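Thermostable carboxypeptidase 1 (Pyrococcus furiosus, PDB 1KA2) removes amino acids one after another from the C-terminus of peptides as a cobalt-dependent metallocarboxypeptidase of broad specificity, and forms a homodimer. Local coordinates at residues Lys206-Arg209 with Glu210-Glu213; Glu377-Ala380 with Lys381-Pro384; Glu446-Lys450 with Ala451-Pro455. All blocks are in the same frame, centred on the assembly; numbering follows the deposited sequence.

How the interactions relate
All three interactions are local contacts within a helical metallopeptidase, and all lie away from the magnesium site formed by H269, H273 and E299. Interactions 1 and 2 each join a loop to the first turn of the helix that follows; interaction 3 turns the end of one helix into the next. Interactions 1 and 3 are the nearest pair, though they do not touch: their centres are 26 Å apart and their nearest atoms about 16 Å apart. Helix 209-223 bridges them: interaction 1 lies at its start, while its F223 meets F453 of interaction 3. Interaction 2 stands apart, its centre 44 Å from interaction 1 and 50 Å from interaction 3, across the chain's centre from the latter.

Interaction 1 (Lys206-Arg209 with Glu210-Glu213); sequences KYER and EWME
M212 lays its CG methylene over the middle of the Y207 ring, 3.4 Å from the ring centroid, a CH-pi contact made almost along the ring normal. The bend at chi2 keeps SD above the same ring at a distance, 4.8 Å from the centroid; the pair is a Met-aromatic contact. Y207 can receive it because its CG sits between the backbone N and the carbonyl carbon (chi1 65°), while its hydroxyl is held by the backbone N of G257. Methionine suits this buried place, flexible enough to follow the ring and reach on to T263 and I264 of helix 261-278, the helix that carries the two metal-binding histidines.

On the other flank, W211 spreads its indole against the incoming chain. Its CE3 lies 3.6 Å from Y207 CB, E208 N lies over one face near the rim, and E208 CB stands above the five-membered ring, 4.1 Å from its centroid. The backbone completes the first turn of helix 209-223: W211 N donates to E208 O at 2.8 Å, and E213 N to R209 O at 3.1 Å.

The solvent side is looser. CG of R209 stands opposite the backbone N (chi1 -178°), and the chain runs straight on to bring NE within 3.5 Å of E213 OE2, one helical turn on. The bond in this salt bridge is weak because it is long, although OE2 lies at the guanidinium edge; the two planes stand 88° apart, so the groups do not form a flat, two-bond pair. The E208 carboxylate likewise only skirts the indole, OE1 lying 3.7 Å from W211 CZ2. Dispersion between the aromatic rings and aliphatic groups, together with the backbone bonds, therefore probably fixes the turn more firmly than does the long ion pair at the more open side.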
loop_
_atom_site.group_PDB
_atom_site.type_symbol
_atom_site.label_atom_id
_atom_site.label_comp_id
_atom_site.label_asym_id
_atom_site.label_seq_id
_atom_site.Cartn_x
_atom_site.Cartn_y
_atom_site.Cartn_z
ATOM N N LYS A 206 25.329 5.627 -21.706
ATOM C CA LYS A 206 24.000 6.011 -21.250
ATOM C C LYS A 206 22.942 5.097 -21.862
ATOM O O LYS A 206 23.163 4.497 -22.906
ATOM C CB LYS A 206 23.688 7.448 -21.660
ATOM C CG LYS A 206 24.484 8.516 -20.939
ATOM C CD LYS A 206 24.010 9.908 -21.354
ATOM C CE LYS A 206 24.713 11.011 -20.562
ATOM N NZ LYS A 206 26.201 10.939 -20.661
ATOM N N TYR A 207 21.794 4.993 -21.203
ATOM C CA TYR A 207 20.700 4.172 -21.708
ATOM C C TYR A 207 19.370 4.799 -21.328
ATOM O O TYR A 207 19.300 5.598 -20.394
ATOM C CB TYR A 207 20.781 2.752 -21.140
ATOM C CG TYR A 207 20.585 2.656 -19.640
ATOM C CD1 TYR A 207 19.316 2.744 -19.073
ATOM C CD2 TYR A 207 21.677 2.498 -18.788
ATOM C CE1 TYR A 207 19.142 2.681 -17.689
ATOM C CE2 TYR A 207 21.516 2.436 -17.413
ATOM C CZ TYR A 207 20.249 2.531 -16.867
ATOM O OH TYR A 207 20.098 2.511 -15.498
ATOM N N GLU A 208 18.317 4.458 -22.066
ATOM C CA GLU A 208 16.987 4.973 -21.760
ATOM C C GLU A 208 16.310 3.943 -20.853
ATOM O O GLU A 208 16.416 2.739 -21.088
ATOM C CB GLU A 208 16.185 5.182 -23.048
ATOM C CG GLU A 208 16.820 6.199 -23.990
ATOM C CD GLU A 208 15.885 6.643 -25.095
ATOM O OE1 GLU A 208 15.400 5.776 -25.858
ATOM O OE2 GLU A 208 15.638 7.866 -25.200
ATOM N N ARG A 209 15.632 4.414 -19.810
ATOM C CA ARG A 209 14.978 3.522 -18.859
ATOM C C ARG A 209 14.395 2.229 -19.431
ATOM O O ARG A 209 14.775 1.136 -19.018
ATOM C CB ARG A 209 13.881 4.270 -18.100
ATOM C CG ARG A 209 13.189 3.415 -17.052
ATOM C CD ARG A 209 12.364 4.253 -16.092
ATOM N NE ARG A 209 11.403 3.429 -15.365
ATOM C CZ ARG A 209 10.597 3.879 -14.408
ATOM N NH1 ARG A 209 10.633 5.158 -14.049
ATOM N NH2 ARG A 209 9.746 3.051 -13.814
ATOM N N GLU A 210 13.482 2.351 -20.385
ATOM C CA GLU A 210 12.844 1.176 -20.964
ATOM C C GLU A 210 13.796 0.094 -21.458
ATOM O O GLU A 210 13.456 -1.083 -21.417
ATOM C CB GLU A 210 11.895 1.587 -22.094
ATOM C CG GLU A 210 10.676 2.366 -21.613
ATOM C CD GLU A 210 9.581 2.457 -22.669
ATOM O OE1 GLU A 210 9.129 1.393 -23.143
ATOM O OE2 GLU A 210 9.167 3.585 -23.021
ATOM N N TRP A 211 14.981 0.480 -21.923
ATOM C CA TRP A 211 15.943 -0.507 -22.405
ATOM C C TRP A 211 16.349 -1.484 -21.304
ATOM O O TRP A 211 16.290 -2.696 -21.494
ATOM C CB TRP A 211 17.216 0.165 -22.937
ATOM C CG TRP A 211 17.043 1.014 -24.159
ATOM C CD1 TRP A 211 15.932 1.113 -24.948
ATOM C CD2 TRP A 211 18.030 1.877 -24.742
ATOM N NE1 TRP A 211 16.165 1.986 -25.982
ATOM C CE2 TRP A 211 17.444 2.469 -25.882
ATOM C CE3 TRP A 211 19.353 2.205 -24.412
ATOM C CZ2 TRP A 211 18.134 3.375 -26.695
ATOM C CZ3 TRP A 211 20.041 3.105 -25.221
ATOM C CH2 TRP A 211 19.429 3.680 -26.347
ATOM N N MET A 212 16.765 -0.946 -20.158
ATOM C CA MET A 212 17.201 -1.776 -19.046
ATOM C C MET A 212 16.069 -2.474 -18.324
ATOM O O MET A 212 16.273 -3.546 -17.751
ATOM C CB MET A 212 18.025 -0.960 -18.045
ATOM C CG MET A 212 19.416 -0.634 -18.556
ATOM S SD MET A 212 20.179 -2.098 -19.285
ATOM C CE MET A 212 20.498 -3.063 -17.826
ATOM N N GLU A 213 14.876 -1.887 -18.339
ATOM C CA GLU A 213 13.775 -2.553 -17.663
ATOM C C GLU A 213 13.399 -3.808 -18.449
ATOM O O GLU A 213 12.847 -4.758 -17.893
ATOM C CB GLU A 213 12.573 -1.601 -17.432
ATOM C CG GLU A 213 11.814 -1.093 -18.631
ATOM C CD GLU A 213 10.798 -0.024 -18.237
ATOM O OE1 GLU A 213 9.937 0.335 -19.063
ATOM O OE2 GLU A 213 10.865 0.470 -17.097
#

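Interaction 2 (Glu377-Ala380 with Lys381-Pro384); sequences EIKA and KDLP
I378 CG2 meets L383 CD2 at 3.6 Å, the two branched side chains crossing at about a right angle, carbon against carbon. With CG2 anti to the backbone N (chi1 -56° for CG1), the CG2 methyl of I378, not the longer CG1 branch, does the touching. Beside them, K379 and D382 run alongside one another, pointing the same way, and it is the lysine's aliphatic CG that approaches OD2 of D382, at 3.2 Å. The opposite charges do not touch: K379 NZ stays 5.6 Å from D382 OD2, a buried oxygen with no partner in the model.

Two backbone bonds wind the chain through a short 3-10 turn into helix 383-395. D382 N donates to K379 O at 2.7 Å and L383 N to A380 O at 3.0 Å. Proline, here P384, is well tolerated in the first turn of a helix, where an N-H often has no helical acceptor; its CD rests 3.2 Å from A380 O.

Farther out, D136 OD1 accepts a hydrogen bond from A380 N, and the small methyl of A380 packs on E132 of the same helix, 132-149. L372 and M373 of helix 359-375 receive I378 and L383 respectively, and P384 settles among F128, Y402 and I406.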
loop_
_atom_site.group_PDB
_atom_site.type_symbol
_atom_site.label_atom_id
_atom_site.label_comp_id
_atom_site.label_asym_id
_atom_site.label_seq_id
_atom_site.Cartn_x
_atom_site.Cartn_y
_atom_site.Cartn_z
ATOM N N GLU A 377 36.277 6.511 25.697
ATOM C CA GLU A 377 35.573 7.792 25.665
ATOM C C GLU A 377 36.003 8.509 24.388
ATOM O O GLU A 377 36.824 9.425 24.411
ATOM C CB GLU A 377 35.920 8.626 26.910
ATOM C CG GLU A 377 35.618 10.126 26.828
ATOM C CD GLU A 377 34.166 10.434 26.476
ATOM O OE1 GLU A 377 33.258 9.949 27.190
ATOM O OE2 GLU A 377 33.946 11.161 25.482
ATOM N N ILE A 378 35.444 8.076 23.263
ATOM C CA ILE A 378 35.784 8.690 21.993
ATOM C C ILE A 378 35.056 10.010 21.794
ATOM O O ILE A 378 33.936 10.223 22.251
ATOM C CB ILE A 378 35.494 7.771 20.820
ATOM C CG1 ILE A 378 36.236 6.453 21.038
ATOM C CG2 ILE A 378 35.945 8.449 19.528
ATOM C CD1 ILE A 378 37.725 6.610 21.212
ATOM N N LYS A 379 35.721 10.884 21.063
ATOM C CA LYS A 379 35.244 12.224 20.782
ATOM C C LYS A 379 34.803 12.423 19.329
ATOM O O LYS A 379 35.579 12.196 18.406
ATOM C CB LYS A 379 36.381 13.176 21.155
ATOM C CG LYS A 379 37.777 12.501 21.146
ATOM C CD LYS A 379 38.366 12.394 22.560
ATOM C CE LYS A 379 38.073 13.673 23.359
ATOM N NZ LYS A 379 38.676 13.682 24.711
ATOM N N ALA A 380 33.560 12.852 19.131
ATOM C CA ALA A 380 33.038 13.052 17.780
ATOM C C ALA A 380 33.945 13.911 16.906
ATOM O O ALA A 380 34.211 13.587 15.741
ATOM C CB ALA A 380 31.664 13.674 17.843
ATOM N N LYS A 381 34.404 15.017 17.475
ATOM C CA LYS A 381 35.281 15.930 16.760
ATOM C C LYS A 381 36.548 15.220 16.289
ATOM O O LYS A 381 37.226 15.697 15.398
ATOM C CB LYS A 381 35.685 17.100 17.655
ATOM C CG LYS A 381 36.642 16.695 18.767
ATOM C CD LYS A 381 37.435 17.898 19.264
ATOM C CE LYS A 381 38.599 17.479 20.163
ATOM N NZ LYS A 381 39.553 18.588 20.451
ATOM N N ASP A 382 36.865 14.083 16.891
ATOM C CA ASP A 382 38.063 13.342 16.516
ATOM C C ASP A 382 37.841 12.165 15.577
ATOM O O ASP A 382 38.800 11.533 15.131
ATOM C CB ASP A 382 38.779 12.857 17.779
ATOM C CG ASP A 382 39.501 13.976 18.501
ATOM O OD1 ASP A 382 40.730 14.063 18.339
ATOM O OD2 ASP A 382 38.836 14.759 19.205
ATOM N N LEU A 383 36.579 11.870 15.285
ATOM C CA LEU A 383 36.251 10.750 14.410
ATOM C C LEU A 383 36.701 10.938 12.954
ATOM O O LEU A 383 37.295 10.032 12.356
ATOM C CB LEU A 383 34.745 10.461 14.477
ATOM C CG LEU A 383 34.295 9.889 15.827
ATOM C CD1 LEU A 383 32.787 9.706 15.848
ATOM C CD2 LEU A 383 35.005 8.554 16.086
ATOM N N PRO A 384 36.435 12.119 12.365
ATOM C CA PRO A 384 36.832 12.367 10.978
ATOM C C PRO A 384 38.271 11.968 10.653
ATOM O O PRO A 384 38.510 11.284 9.651
ATOM C CB PRO A 384 36.574 13.858 10.817
ATOM C CG PRO A 384 35.341 14.045 11.651
ATOM C CD PRO A 384 35.701 13.276 12.906
#

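Interaction 3 (Glu446-Lys450 with Ala451-Pro455); sequences EKVAK and AEFDP
K447 O gathers the end of helix 444-450: E452 N donates to it at 2.8 Å, and K450 N adds a weak bond. A451 N donates to V448 O at 3.0 Å; this bond and that of E452 N, with the positive phi of A451 (72°), make a Schellman motif, which turns the chain out of the helix toward helix 454-465. Glycine often fills such a left-handed position; alanine is here, its methyl pointing away from the preceding helical turn and resting on L318.

K447 packs its methylenes against E452 and P455, beyond the motif. CB lies 3.4 Å from E452 O, and CD presses on P455 CG at 3.4 Å, tighter than usual for two carbons. The lysine runs extended until its last torsion bends (chi4 -56°), which directs NZ to a salt bridge with D443; the one to E452 OE1, at 3.9 Å, is long. Replacing K447 by an alanine would probably leave D443 without its charged mate and open a gap beside the ring of P455. A long lysine suits this place, since its carbon chain covers the turn while its amine stays with acids. K450 has CB and CD beside the E452 carboxylate, OE2 lying 3.4 Å from CB; it reaches out, extended, and its NZ forms a salt bridge with E446 OE1, 3.2 Å.

On the V448 side, the phenyl ring of F453 brings CE2 toward V448 CG2. V448 also packs on E314 and F453 on L318, both of helix 313-326, while F453 meets F223, at the end of helix 209-223, edge-to-face.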
loop_
_atom_site.group_PDB
_atom_site.type_symbol
_atom_site.label_atom_id
_atom_site.label_comp_id
_atom_site.label_asym_id
_atom_site.label_seq_id
_atom_site.Cartn_x
_atom_site.Cartn_y
_atom_site.Cartn_z
ATOM N N GLU A 446 27.739 -24.619 -15.247
ATOM C CA GLU A 446 27.044 -25.039 -16.447
ATOM C C GLU A 446 25.546 -24.746 -16.341
ATOM O O GLU A 446 24.925 -24.313 -17.310
ATOM C CB GLU A 446 27.300 -26.529 -16.685
ATOM C CG GLU A 446 26.596 -27.109 -17.899
ATOM C CD GLU A 446 26.955 -28.566 -18.134
ATOM O OE1 GLU A 446 26.226 -29.243 -18.892
ATOM O OE2 GLU A 446 27.971 -29.030 -17.566
ATOM N N LYS A 447 24.961 -24.969 -15.168
ATOM C CA LYS A 447 23.540 -24.687 -14.988
ATOM C C LYS A 447 23.238 -23.182 -15.075
ATOM O O LYS A 447 22.205 -22.788 -15.620
ATOM C CB LYS A 447 23.036 -25.250 -13.658
ATOM C CG LYS A 447 22.956 -26.777 -13.628
ATOM C CD LYS A 447 22.222 -27.292 -12.392
ATOM C CE LYS A 447 22.280 -28.812 -12.297
ATOM N NZ LYS A 447 21.751 -29.477 -13.518
ATOM N N VAL A 448 24.130 -22.343 -14.553
ATOM C CA VAL A 448 23.915 -20.897 -14.620
ATOM C C VAL A 448 23.897 -20.425 -16.076
ATOM O O VAL A 448 22.994 -19.694 -16.496
ATOM C CB VAL A 448 25.016 -20.121 -13.860
ATOM C CG1 VAL A 448 24.971 -18.622 -14.224
ATOM C CG2 VAL A 448 24.816 -20.298 -12.369
ATOM N N ALA A 449 24.896 -20.855 -16.837
ATOM C CA ALA A 449 25.015 -20.480 -18.239
ATOM C C ALA A 449 23.807 -20.905 -19.056
ATOM O O ALA A 449 23.526 -20.309 -20.093
ATOM C CB ALA A 449 26.284 -21.080 -18.840
ATOM N N LYS A 450 23.090 -21.924 -18.595
ATOM C CA LYS A 450 21.919 -22.395 -19.329
ATOM C C LYS A 450 20.582 -21.955 -18.736
ATOM O O LYS A 450 19.522 -22.300 -19.255
ATOM C CB LYS A 450 21.969 -23.918 -19.455
ATOM C CG LYS A 450 23.074 -24.404 -20.371
ATOM C CD LYS A 450 23.155 -25.916 -20.385
ATOM C CE LYS A 450 24.284 -26.404 -21.276
ATOM N NZ LYS A 450 24.457 -27.879 -21.143
ATOM N N ALA A 451 20.645 -21.183 -17.654
ATOM C CA ALA A 451 19.458 -20.671 -16.978
ATOM C C ALA A 451 18.687 -21.750 -16.219
ATOM O O ALA A 451 17.477 -21.635 -16.013
ATOM C CB ALA A 451 18.537 -19.964 -17.982
ATOM N N GLU A 452 19.389 -22.797 -15.803
ATOM C CA GLU A 452 18.762 -23.868 -15.037
ATOM C C GLU A 452 18.985 -23.594 -13.550
ATOM O O GLU A 452 19.868 -24.189 -12.916
ATOM C CB GLU A 452 19.374 -25.211 -15.421
ATOM C CG GLU A 452 19.086 -25.616 -16.856
ATOM C CD GLU A 452 19.863 -26.849 -17.274
ATOM O OE1 GLU A 452 19.856 -27.851 -16.523
ATOM O OE2 GLU A 452 20.479 -26.814 -18.359
ATOM N N PHE A 453 18.174 -22.699 -12.994
ATOM C CA PHE A 453 18.304 -22.325 -11.591
ATOM C C PHE A 453 17.468 -23.087 -10.574
ATOM O O PHE A 453 17.687 -22.947 -9.372
ATOM C CB PHE A 453 18.020 -20.838 -11.425
ATOM C CG PHE A 453 18.906 -19.964 -12.250
ATOM C CD1 PHE A 453 18.485 -19.499 -13.494
ATOM C CD2 PHE A 453 20.160 -19.592 -11.780
ATOM C CE1 PHE A 453 19.298 -18.673 -14.252
ATOM C CE2 PHE A 453 20.978 -18.767 -12.533
ATOM C CZ PHE A 453 20.547 -18.305 -13.772
ATOM N N ASP A 454 16.514 -23.889 -11.030
ATOM C CA ASP A 454 15.688 -24.618 -10.083
ATOM C C ASP A 454 16.476 -25.436 -9.064
ATOM O O ASP A 454 16.215 -25.347 -7.868
ATOM C CB ASP A 454 14.681 -25.505 -10.821
ATOM C CG ASP A 454 13.593 -24.697 -11.505
ATOM O OD1 ASP A 454 13.427 -23.506 -11.160
ATOM O OD2 ASP A 454 12.895 -25.249 -12.378
ATOM N N PRO A 455 17.449 -26.249 -9.514
ATOM C CA PRO A 455 18.194 -27.025 -8.513
ATOM C C PRO A 455 18.941 -26.157 -7.496
ATOM O O PRO A 455 19.080 -26.529 -6.326
ATOM C CB PRO A 455 19.128 -27.902 -9.362
ATOM C CG PRO A 455 19.250 -27.150 -10.667
ATOM C CD PRO A 455 17.851 -26.622 -10.881
#